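Side-chain contacts in glutamate--cysteine ligase GshA (Methylobacillus flagellatus KT, PDB 3K1T), which is a putative gamma-glutamylcysteine synthetase that probably acts as a ligase joining glutamate to cysteine: residues S35-Y40 / M349-V354; L153-R158 / L164-F169; L337-A342 / T362-D367. All coordinates share one frame; numbering follows the deposited sequence.

Contact 1: S35-Y40 / M349-V354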
loop_
_atom_site.group_PDB
_atom_site.type_symbol
_atom_site.label_atom_id
_atom_site.label_comp_id
_atom_site.label_asym_id
_atom_site.label_seq_id
_atom_site.Cartn_x
_atom_site.Cartn_y
_atom_site.Cartn_z
ATOM N N SER A 35 -11.257 4.887 -12.457
ATOM C CA SER A 35 -11.585 4.767 -13.872
ATOM C C SER A 35 -10.414 5.227 -14.756
ATOM O O SER A 35 -10.125 4.584 -15.768
ATOM C CB SER A 35 -12.839 5.562 -14.240
ATOM O OG SER A 35 -13.905 5.058 -13.485
ATOM N N GLN A 36 -9.743 6.318 -14.370
ATOM C CA GLN A 36 -8.613 6.817 -15.168
ATOM C C GLN A 36 -7.436 5.850 -15.213
ATOM O O GLN A 36 -6.860 5.595 -16.291
ATOM C CB GLN A 36 -8.150 8.215 -14.718
ATOM C CG GLN A 36 -9.287 9.262 -14.660
ATOM C CD GLN A 36 -10.071 9.338 -15.925
ATOM O OE1 GLN A 36 -9.508 9.538 -16.987
ATOM N NE2 GLN A 36 -11.384 9.150 -15.824
ATOM N N TRP A 37 -7.079 5.284 -14.067
ATOM C CA TRP A 37 -5.935 4.372 -14.004
ATOM C C TRP A 37 -6.231 3.067 -14.773
ATOM O O TRP A 37 -5.300 2.497 -15.346
ATOM C CB TRP A 37 -5.516 4.035 -12.568
ATOM C CG TRP A 37 -5.309 5.246 -11.660
ATOM C CD1 TRP A 37 -5.879 5.461 -10.439
ATOM C CD2 TRP A 37 -4.473 6.366 -11.911
ATOM N NE1 TRP A 37 -5.480 6.666 -9.947
ATOM C CE2 TRP A 37 -4.621 7.248 -10.824
ATOM C CE3 TRP A 37 -3.661 6.743 -12.975
ATOM C CZ2 TRP A 37 -3.954 8.460 -10.754
ATOM C CZ3 TRP A 37 -2.953 7.949 -12.881
ATOM C CH2 TRP A 37 -3.135 8.791 -11.790
ATOM N N GLN A 38 -7.496 2.634 -14.837
ATOM C CA GLN A 38 -7.857 1.445 -15.631
ATOM C C GLN A 38 -7.578 1.680 -17.108
ATOM O O GLN A 38 -7.179 0.761 -17.827
ATOM C CB GLN A 38 -9.343 1.063 -15.487
ATOM C CG GLN A 38 -9.734 0.537 -14.121
ATOM C CD GLN A 38 -11.231 0.212 -13.983
ATOM O OE1 GLN A 38 -11.919 0.694 -13.055
ATOM N NE2 GLN A 38 -11.728 -0.644 -14.874
ATOM N N GLU A 39 -7.805 2.906 -17.569
ATOM C CA GLU A 39 -7.534 3.266 -18.951
ATOM C C GLU A 39 -6.056 3.535 -19.245
ATOM O O GLU A 39 -5.557 3.098 -20.287
ATOM C CB GLU A 39 -8.377 4.479 -19.337
ATOM C CG GLU A 39 -8.048 5.015 -20.712
ATOM C CD GLU A 39 -9.113 5.926 -21.302
ATOM O OE1 GLU A 39 -10.064 6.327 -20.589
ATOM O OE2 GLU A 39 -8.981 6.244 -22.516
ATOM N N TYR A 40 -5.347 4.226 -18.341
ATOM C CA TYR A 40 -4.002 4.728 -18.625
ATOM C C TYR A 40 -2.754 4.134 -17.933
ATOM O O TYR A 40 -1.648 4.300 -18.435
ATOM C CB TYR A 40 -3.989 6.242 -18.443
ATOM C CG TYR A 40 -4.864 6.976 -19.428
ATOM C CD1 TYR A 40 -4.503 7.085 -20.783
ATOM C CD2 TYR A 40 -6.049 7.562 -19.020
ATOM C CE1 TYR A 40 -5.299 7.783 -21.678
ATOM C CE2 TYR A 40 -6.847 8.228 -19.899
ATOM C CZ TYR A 40 -6.465 8.345 -21.224
ATOM O OH TYR A 40 -7.311 9.037 -22.044
HETATM N N MSE A 349 4.220 6.274 -5.995
HETATM C CA MSE A 349 4.648 5.038 -6.651
HETATM C C MSE A 349 3.402 4.326 -7.152
HETATM O O MSE A 349 2.367 4.290 -6.455
HETATM C CB MSE A 349 5.489 4.182 -5.692
HETATM C CG MSE A 349 6.692 4.953 -5.198
HETATM SE SE MSE A 349 7.972 3.789 -4.234
HETATM C CE MSE A 349 8.834 3.140 -5.837
ATOM N N ASP A 350 3.447 3.843 -8.386
ATOM C CA ASP A 350 2.212 3.480 -9.106
ATOM C C ASP A 350 1.281 4.701 -8.962
ATOM O O ASP A 350 1.765 5.851 -9.028
ATOM C CB ASP A 350 1.591 2.157 -8.602
ATOM C CG ASP A 350 0.416 1.692 -9.473
ATOM O OD1 ASP A 350 0.598 1.598 -10.670
ATOM O OD2 ASP A 350 -0.685 1.464 -8.979
ATOM N N HIS A 351 -0.020 4.521 -8.722
ATOM C CA HIS A 351 -0.892 5.714 -8.604
ATOM C C HIS A 351 -1.189 6.088 -7.142
ATOM O O HIS A 351 -2.208 6.722 -6.862
ATOM C CB HIS A 351 -2.180 5.537 -9.410
ATOM C CG HIS A 351 -2.972 4.296 -9.072
ATOM N ND1 HIS A 351 -3.094 3.228 -9.948
ATOM C CD2 HIS A 351 -3.685 3.962 -7.966
ATOM C CE1 HIS A 351 -3.863 2.302 -9.392
ATOM N NE2 HIS A 351 -4.241 2.724 -8.196
ATOM N N PHE A 352 -0.316 5.704 -6.214
ATOM C CA PHE A 352 -0.525 5.937 -4.780
ATOM C C PHE A 352 0.411 7.013 -4.262
ATOM O O PHE A 352 1.623 7.003 -4.550
ATOM C CB PHE A 352 -0.320 4.643 -3.993
ATOM C CG PHE A 352 -1.340 3.604 -4.317
ATOM C CD1 PHE A 352 -2.687 3.827 -3.992
ATOM C CD2 PHE A 352 -1.004 2.478 -4.976
ATOM C CE1 PHE A 352 -3.653 2.871 -4.301
ATOM C CE2 PHE A 352 -1.986 1.529 -5.325
ATOM C CZ PHE A 352 -3.305 1.750 -4.998
ATOM N N VAL A 353 -0.144 7.930 -3.477
ATOM C CA VAL A 353 0.680 8.923 -2.792
ATOM C C VAL A 353 1.375 8.285 -1.590
ATOM O O VAL A 353 0.712 7.726 -0.705
ATOM C CB VAL A 353 -0.153 10.130 -2.346
ATOM C CG1 VAL A 353 0.724 11.125 -1.580
ATOM C CG2 VAL A 353 -0.913 10.773 -3.564
ATOM N N VAL A 354 2.706 8.355 -1.544
ATOM C CA VAL A 354 3.470 7.715 -0.472
ATOM C C VAL A 354 4.046 8.672 0.570
ATOM O O VAL A 354 4.442 8.244 1.669
ATOM C CB VAL A 354 4.573 6.778 -1.021
ATOM C CG1 VAL A 354 3.905 5.681 -1.860
ATOM C CG2 VAL A 354 5.686 7.559 -1.804
#
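At the tip of the beta hairpin made by strands 340-349 and 352-361, His351 lays its imidazole flat against Trp37, near the end of helix 26-40. The pair is an offset stack. The planes of the imidazole and the five-membered ring of the indole are only 4° apart, and their centroids lie 3.9 Å from each other. His351 CG sits 3.4 Å from Trp37 CD1. The CB of His351 adds a CH-pi contact, riding over the same pyrrole ring 3.4 Å from its centroid, and reaches 3.3 Å from Trp37 CE2 at the ring fusion. One residue thus lays both an aromatic ring and its methylene on one face of the indole. Its first torsion allows this: with CG lodged between the backbone N and the carbonyl carbon (chi1 55°), the imidazole folds back beside CB along the indole face. The type II' turn from Met349 to Phe352 presents it there, closed by two backbone hydrogen bonds between Met349 and Phe352; Asp350 and His351 fill its corners. On the other face of the imidazole lies Asp350 OD2, 3.1 Å from His351 ND1 but at too poor an angle to bond; that carboxylate forms a salt bridge with Lys90. Histidine suits the position because its far nitrogen, NE2, is hydrogen-bonded to Glu89 of the second subunit while its ring face and CB lie against the indole. Were Trp37 replaced by alanine, the imidazole would probably lose its stacking partner, with a gap opened on that face and its orientation toward Glu89 of the second subunit less firmly fixed. The indole also packs on Leu413 of helix 398-421, and both side chains touch Ala42 in the loop that follows helix 26-40.

Contact 2: L153-R158 / L164-F169. With SO4 (sulfate ion), chain C.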
loop_
_atom_site.group_PDB
_atom_site.type_symbol
_atom_site.label_atom_id
_atom_site.label_comp_id
_atom_site.label_asym_id
_atom_site.label_seq_id
_atom_site.Cartn_x
_atom_site.Cartn_y
_atom_site.Cartn_z
ATOM N N LEU A 153 27.612 1.061 -4.158
ATOM C CA LEU A 153 28.539 0.450 -5.112
ATOM C C LEU A 153 28.011 0.754 -6.514
ATOM O O LEU A 153 26.898 0.320 -6.847
ATOM C CB LEU A 153 28.570 -1.059 -4.898
ATOM C CG LEU A 153 29.317 -1.867 -5.976
ATOM C CD1 LEU A 153 30.768 -1.399 -6.098
ATOM C CD2 LEU A 153 29.230 -3.344 -5.674
ATOM N N LEU A 154 28.798 1.473 -7.307
ATOM C CA LEU A 154 28.491 1.762 -8.713
ATOM C C LEU A 154 29.326 0.867 -9.572
ATOM O O LEU A 154 30.550 0.743 -9.347
ATOM C CB LEU A 154 28.825 3.199 -9.105
ATOM C CG LEU A 154 28.133 4.415 -8.518
ATOM C CD1 LEU A 154 28.553 5.663 -9.306
ATOM C CD2 LEU A 154 26.645 4.284 -8.506
ATOM N N GLU A 155 28.685 0.228 -10.547
ATOM C CA GLU A 155 29.357 -0.674 -11.464
ATOM C C GLU A 155 29.108 -0.187 -12.903
ATOM O O GLU A 155 27.966 0.179 -13.244
ATOM C CB GLU A 155 28.834 -2.083 -11.277
ATOM C CG GLU A 155 28.972 -2.655 -9.852
ATOM C CD GLU A 155 28.178 -3.950 -9.653
ATOM O OE1 GLU A 155 28.524 -4.938 -10.355
ATOM O OE2 GLU A 155 27.232 -3.974 -8.799
ATOM N N PRO A 156 30.149 -0.185 -13.750
ATOM C CA PRO A 156 29.903 0.244 -15.130
ATOM C C PRO A 156 28.975 -0.714 -15.913
ATOM O O PRO A 156 29.194 -1.896 -15.901
ATOM C CB PRO A 156 31.319 0.252 -15.745
ATOM C CG PRO A 156 32.066 -0.741 -14.984
ATOM C CD PRO A 156 31.543 -0.602 -13.552
ATOM N N VAL A 157 27.967 -0.200 -16.594
ATOM C CA VAL A 157 27.098 -1.014 -17.431
ATOM C C VAL A 157 27.952 -1.627 -18.561
ATOM O O VAL A 157 28.830 -0.966 -19.080
ATOM C CB VAL A 157 25.939 -0.152 -17.998
ATOM C CG1 VAL A 157 25.253 -0.843 -19.143
ATOM C CG2 VAL A 157 24.924 0.203 -16.869
ATOM N N ARG A 158 27.722 -2.886 -18.881
ATOM C CA ARG A 158 28.345 -3.558 -20.024
ATOM C C ARG A 158 27.236 -3.978 -20.958
ATOM O O ARG A 158 26.269 -4.639 -20.511
ATOM C CB ARG A 158 29.086 -4.797 -19.528
ATOM C CG ARG A 158 29.737 -5.611 -20.640
ATOM C CD ARG A 158 31.076 -5.036 -21.049
ATOM N NE ARG A 158 31.769 -5.930 -21.994
ATOM C CZ ARG A 158 31.848 -5.749 -23.319
ATOM N NH1 ARG A 158 31.276 -4.699 -23.925
ATOM N NH2 ARG A 158 32.511 -6.643 -24.047
ATOM N N LEU A 164 21.918 -5.120 -21.267
ATOM C CA LEU A 164 22.866 -4.547 -20.316
ATOM C C LEU A 164 23.109 -5.534 -19.185
ATOM O O LEU A 164 22.155 -6.092 -18.652
ATOM C CB LEU A 164 22.344 -3.244 -19.741
ATOM C CG LEU A 164 22.085 -2.123 -20.728
ATOM C CD1 LEU A 164 21.766 -0.829 -19.897
ATOM C CD2 LEU A 164 23.289 -1.912 -21.722
ATOM N N GLU A 165 24.374 -5.730 -18.823
ATOM C CA GLU A 165 24.749 -6.647 -17.760
ATOM C C GLU A 165 25.789 -6.020 -16.814
ATOM O O GLU A 165 26.474 -5.021 -17.169
ATOM C CB GLU A 165 25.267 -7.954 -18.382
ATOM C CG GLU A 165 24.115 -8.912 -18.834
ATOM C CD GLU A 165 24.515 -9.818 -19.968
ATOM O OE1 GLU A 165 25.740 -9.903 -20.236
ATOM O OE2 GLU A 165 23.615 -10.433 -20.603
ATOM N N LEU A 166 25.881 -6.601 -15.625
ATOM C CA LEU A 166 26.976 -6.352 -14.666
ATOM C C LEU A 166 27.548 -7.730 -14.333
ATOM O O LEU A 166 27.058 -8.741 -14.839
ATOM C CB LEU A 166 26.463 -5.655 -13.389
ATOM C CG LEU A 166 25.749 -4.329 -13.565
ATOM C CD1 LEU A 166 25.167 -3.834 -12.192
ATOM C CD2 LEU A 166 26.670 -3.293 -14.222
ATOM N N ASP A 167 28.556 -7.768 -13.467
ATOM C CA ASP A 167 29.234 -9.025 -13.086
ATOM C C ASP A 167 28.225 -10.017 -12.556
ATOM O O ASP A 167 27.572 -9.755 -11.545
ATOM C CB ASP A 167 30.277 -8.726 -11.994
ATOM C CG ASP A 167 30.999 -9.984 -11.496
ATOM O OD1 ASP A 167 31.588 -10.657 -12.361
ATOM O OD2 ASP A 167 30.972 -10.283 -10.254
ATOM N N ASN A 168 28.056 -11.137 -13.250
ATOM C CA ASN A 168 27.110 -12.152 -12.822
ATOM C C ASN A 168 25.712 -11.578 -12.511
ATOM O O ASN A 168 25.082 -11.927 -11.502
ATOM C CB ASN A 168 27.704 -12.880 -11.590
ATOM C CG ASN A 168 26.992 -14.200 -11.276
ATOM O OD1 ASN A 168 26.389 -14.818 -12.163
ATOM N ND2 ASN A 168 27.042 -14.626 -10.001
ATOM N N PHE A 169 25.209 -10.684 -13.372
ATOM C CA PHE A 169 23.935 -10.016 -13.100
ATOM C C PHE A 169 23.271 -9.609 -14.403
ATOM O O PHE A 169 23.718 -8.671 -15.081
ATOM C CB PHE A 169 24.127 -8.770 -12.245
ATOM C CG PHE A 169 22.823 -8.123 -11.805
ATOM C CD1 PHE A 169 22.117 -8.637 -10.722
ATOM C CD2 PHE A 169 22.332 -7.008 -12.457
ATOM C CE1 PHE A 169 20.937 -8.042 -10.279
ATOM C CE2 PHE A 169 21.144 -6.400 -12.028
ATOM C CZ PHE A 169 20.448 -6.917 -10.941
HETATM S S SO4 C . 33.151 -4.503 -27.076
HETATM O O1 SO4 C . 33.958 -3.467 -26.435
HETATM O O2 SO4 C . 33.464 -5.841 -26.516
HETATM O O3 SO4 C . 31.699 -4.249 -26.801
HETATM O O4 SO4 C . 33.473 -4.499 -28.509
HETATM O O HOH W 1 30.110 -5.303 -12.361
#
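Leu166 pushes its branched end between the backbone and the side chain of Glu155, and this wedge buries more surface than any other part of the contact. Its CD2 methyl lies 3.3 Å from Pro156 O, while CD1 rests against the carboxylate end of Glu155, 3.9 Å from its CD. The glutamate chain, extended beyond CG, passes obliquely over the leucine and brings OE1 to within 3.7 Å of Leu166 CB. A leucine suits this spot because its fork fills both sites at once, and an acidic residue suits the other because its oxygens have polar partners beyond the methyls. OE2 forms a salt bridge with Arg130, and OE1 accepts a 2.6 Å hydrogen bond from a water that in turn takes the N-H of Asp167, joining the two segments where their backbones have already parted.

Arg158 carries the backbone part of the contact. It forms an antiparallel hydrogen-bonded pair with Glu165: Arg158 N donates to Glu165 O at 3.0 Å and Glu165 N to Arg158 O at 2.8 Å, both bonds fairly straight. The arginine chain bends at its second torsion (chi2 82°), which leads the guanidinium away from the partner strand. There NH1 donates to sulfate O3 at 2.9 Å, almost linear at 173°, and NH2 to sulfate O2 at 2.8 Å; the anion probably came from the crystallisation liquor.

The two segments belong to a beta hairpin, strands 151-160 and 163-166; the short stretches 153-156 and 164-166 run at 128° between their N-to-C directions, well short of fully antiparallel. Both strands belong to the mixed sheet, where 151-160 has 128-133 and 142-145 as further partners; Leu164 and Leu166 both reach Leu99 on strand 97-102.

Contact 3: L337-A342 / T362-D367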
loop_
_atom_site.group_PDB
_atom_site.type_symbol
_atom_site.label_atom_id
_atom_site.label_comp_id
_atom_site.label_asym_id
_atom_site.label_seq_id
_atom_site.Cartn_x
_atom_site.Cartn_y
_atom_site.Cartn_z
ATOM N N LEU A 337 8.213 28.452 6.648
ATOM C CA LEU A 337 8.714 27.909 7.905
ATOM C C LEU A 337 9.486 29.035 8.565
ATOM O O LEU A 337 10.625 29.338 8.204
ATOM C CB LEU A 337 9.614 26.683 7.662
ATOM C CG LEU A 337 10.055 25.929 8.929
ATOM C CD1 LEU A 337 8.875 25.096 9.477
ATOM C CD2 LEU A 337 11.322 25.036 8.588
ATOM N N LYS A 338 8.829 29.693 9.512
ATOM C CA LYS A 338 9.328 30.900 10.126
ATOM C C LYS A 338 9.637 31.911 9.030
ATOM O O LYS A 338 8.746 32.250 8.293
ATOM C CB LYS A 338 10.507 30.606 11.064
ATOM C CG LYS A 338 10.760 31.743 12.061
ATOM C CD LYS A 338 11.677 31.339 13.207
ATOM C CE LYS A 338 11.970 32.553 14.086
ATOM N NZ LYS A 338 12.812 32.179 15.253
ATOM N N ASP A 339 10.879 32.324 8.865
ATOM C CA ASP A 339 11.214 33.315 7.835
ATOM C C ASP A 339 11.474 32.734 6.438
ATOM O O ASP A 339 11.632 33.492 5.497
ATOM C CB ASP A 339 12.436 34.104 8.270
ATOM C CG ASP A 339 13.596 33.208 8.652
ATOM O OD1 ASP A 339 13.392 32.225 9.408
ATOM O OD2 ASP A 339 14.711 33.492 8.175
ATOM N N ALA A 340 11.517 31.411 6.308
ATOM C CA ALA A 340 11.886 30.785 5.034
ATOM C C ALA A 340 10.645 30.394 4.240
ATOM O O ALA A 340 9.770 29.711 4.768
ATOM C CB ALA A 340 12.757 29.516 5.297
ATOM N N VAL A 341 10.628 30.721 2.948
ATOM C CA VAL A 341 9.588 30.235 2.038
ATOM C C VAL A 341 9.713 28.694 1.882
ATOM O O VAL A 341 10.832 28.135 1.850
ATOM C CB VAL A 341 9.692 30.911 0.699
ATOM C CG1 VAL A 341 8.744 30.239 -0.344
ATOM C CG2 VAL A 341 9.386 32.419 0.877
ATOM N N ALA A 342 8.584 28.014 1.843
ATOM C CA ALA A 342 8.544 26.565 1.683
ATOM C C ALA A 342 7.580 26.215 0.562
ATOM O O ALA A 342 6.610 26.945 0.337
ATOM C CB ALA A 342 8.102 25.902 2.986
ATOM N N THR A 362 16.704 28.351 1.008
ATOM C CA THR A 362 17.864 28.866 1.746
ATOM C C THR A 362 18.037 30.377 1.558
ATOM O O THR A 362 18.540 31.034 2.439
ATOM C CB THR A 362 19.175 28.138 1.362
ATOM O OG1 THR A 362 19.346 28.233 -0.041
ATOM C CG2 THR A 362 19.120 26.661 1.724
ATOM N N SER A 363 17.637 30.930 0.427
ATOM C CA SER A 363 17.635 32.372 0.242
ATOM C C SER A 363 16.533 33.021 1.077
ATOM O O SER A 363 15.545 32.369 1.450
ATOM C CB SER A 363 17.427 32.746 -1.221
ATOM O OG SER A 363 18.514 32.292 -2.019
ATOM N N ARG A 364 16.709 34.316 1.337
ATOM C CA ARG A 364 15.769 35.084 2.188
ATOM C C ARG A 364 15.192 36.443 1.733
ATOM O O ARG A 364 14.751 37.190 2.601
ATOM C CB ARG A 364 16.448 35.377 3.521
ATOM C CG ARG A 364 16.699 34.168 4.368
ATOM C CD ARG A 364 15.420 33.720 4.961
ATOM N NE ARG A 364 15.706 32.650 5.872
ATOM C CZ ARG A 364 15.858 31.397 5.495
ATOM N NH1 ARG A 364 15.687 31.057 4.245
ATOM N NH2 ARG A 364 16.151 30.514 6.401
ATOM N N GLY A 365 15.151 36.782 0.444
ATOM C CA GLY A 365 14.550 38.083 0.023
ATOM C C GLY A 365 13.017 38.148 -0.058
ATOM O O GLY A 365 12.345 37.111 0.028
ATOM N N ALA A 366 12.475 39.372 -0.242
ATOM C CA ALA A 366 11.040 39.632 -0.435
ATOM C C ALA A 366 10.418 38.834 -1.580
ATOM O O ALA A 366 9.213 38.561 -1.552
ATOM C CB ALA A 366 10.787 41.176 -0.668
ATOM N N ASP A 367 11.221 38.435 -2.563
ATOM C CA ASP A 367 10.682 37.736 -3.742
ATOM C C ASP A 367 10.891 36.209 -3.756
ATOM O O ASP A 367 10.723 35.558 -4.785
ATOM C CB ASP A 367 11.240 38.333 -5.003
ATOM C CG ASP A 367 10.676 39.721 -5.289
ATOM O OD1 ASP A 367 9.535 40.048 -4.851
ATOM O OD2 ASP A 367 11.391 40.473 -5.977
HETATM O O HOH W 2 12.583 35.990 4.969
HETATM O O HOH W 3 12.803 32.333 1.839
#
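A charged contact at the partly exposed end of a beta sheet joins Asp339, in the turn before strand 340-349, to Arg364, in the loop after strand 352-361. In the conformers given, Arg364 NE donates to Asp339 OD2 at 2.6 Å, forming a salt bridge through a single nitrogen. Its geometry is far from the coplanar, two-pronged kind: the carboxylate and guanidinium planes stand 82° apart, and the donor approaches OD2 from above the carboxylate plane. Both residues were modelled in two conformers, which leaves the permanence of this bridge doubtful.

In the same conformer the guanidinium has other support. One of its faces lies over Ala340 CB, 3.5 Å from Arg364 NH1, and alanine fits well here because its methyl gives the flat group an apolar bed without pushing it off. Arg364 NH1 also donates to Ser363 O at 3.1 Å and to His361 O, tying the arginine back to its own loop. The chain reaches this place by a bend about the CB-CG bond (chi2 -75°), which turns its end from the loop toward the strand.

The type II' turn from Leu337 to Ala340 sets Asp339 at its third position, with the carboxylate facing the arginine. Water helps to fill the seam: one molecule donates to Ser363 O at 2.8 Å and accepts from Val341 N at 2.9 Å, linking loop and strand backbones.

Opposite charges met obliquely, through one bond and beside solvent, imply an attraction that is probably modest and adaptable, with carbonyl oxygens and a methyl adding to what the counter-charge supplies.

Contacts 1 and 3 belong to the same antiparallel sheet, whose neighbouring strands 340-349 and 352-361 run between them. They lie on opposite sides of the chain's centre, their own centres 34 Å apart: contact 1 at the hairpin turn against helix 26-40, contact 3 where the far ends of these strands meet turn and loop. Their segments alternate along the chain. Contact 2 sits in a separate mixed sheet, 32 Å from contact 1 and 43 Å from contact 3 between centres. In sequence it is a local hairpin nested within the long loop that contact 1 closes. Contact 1 alone reaches the second subunit, so that end of the shared sheet faces the dimer partner.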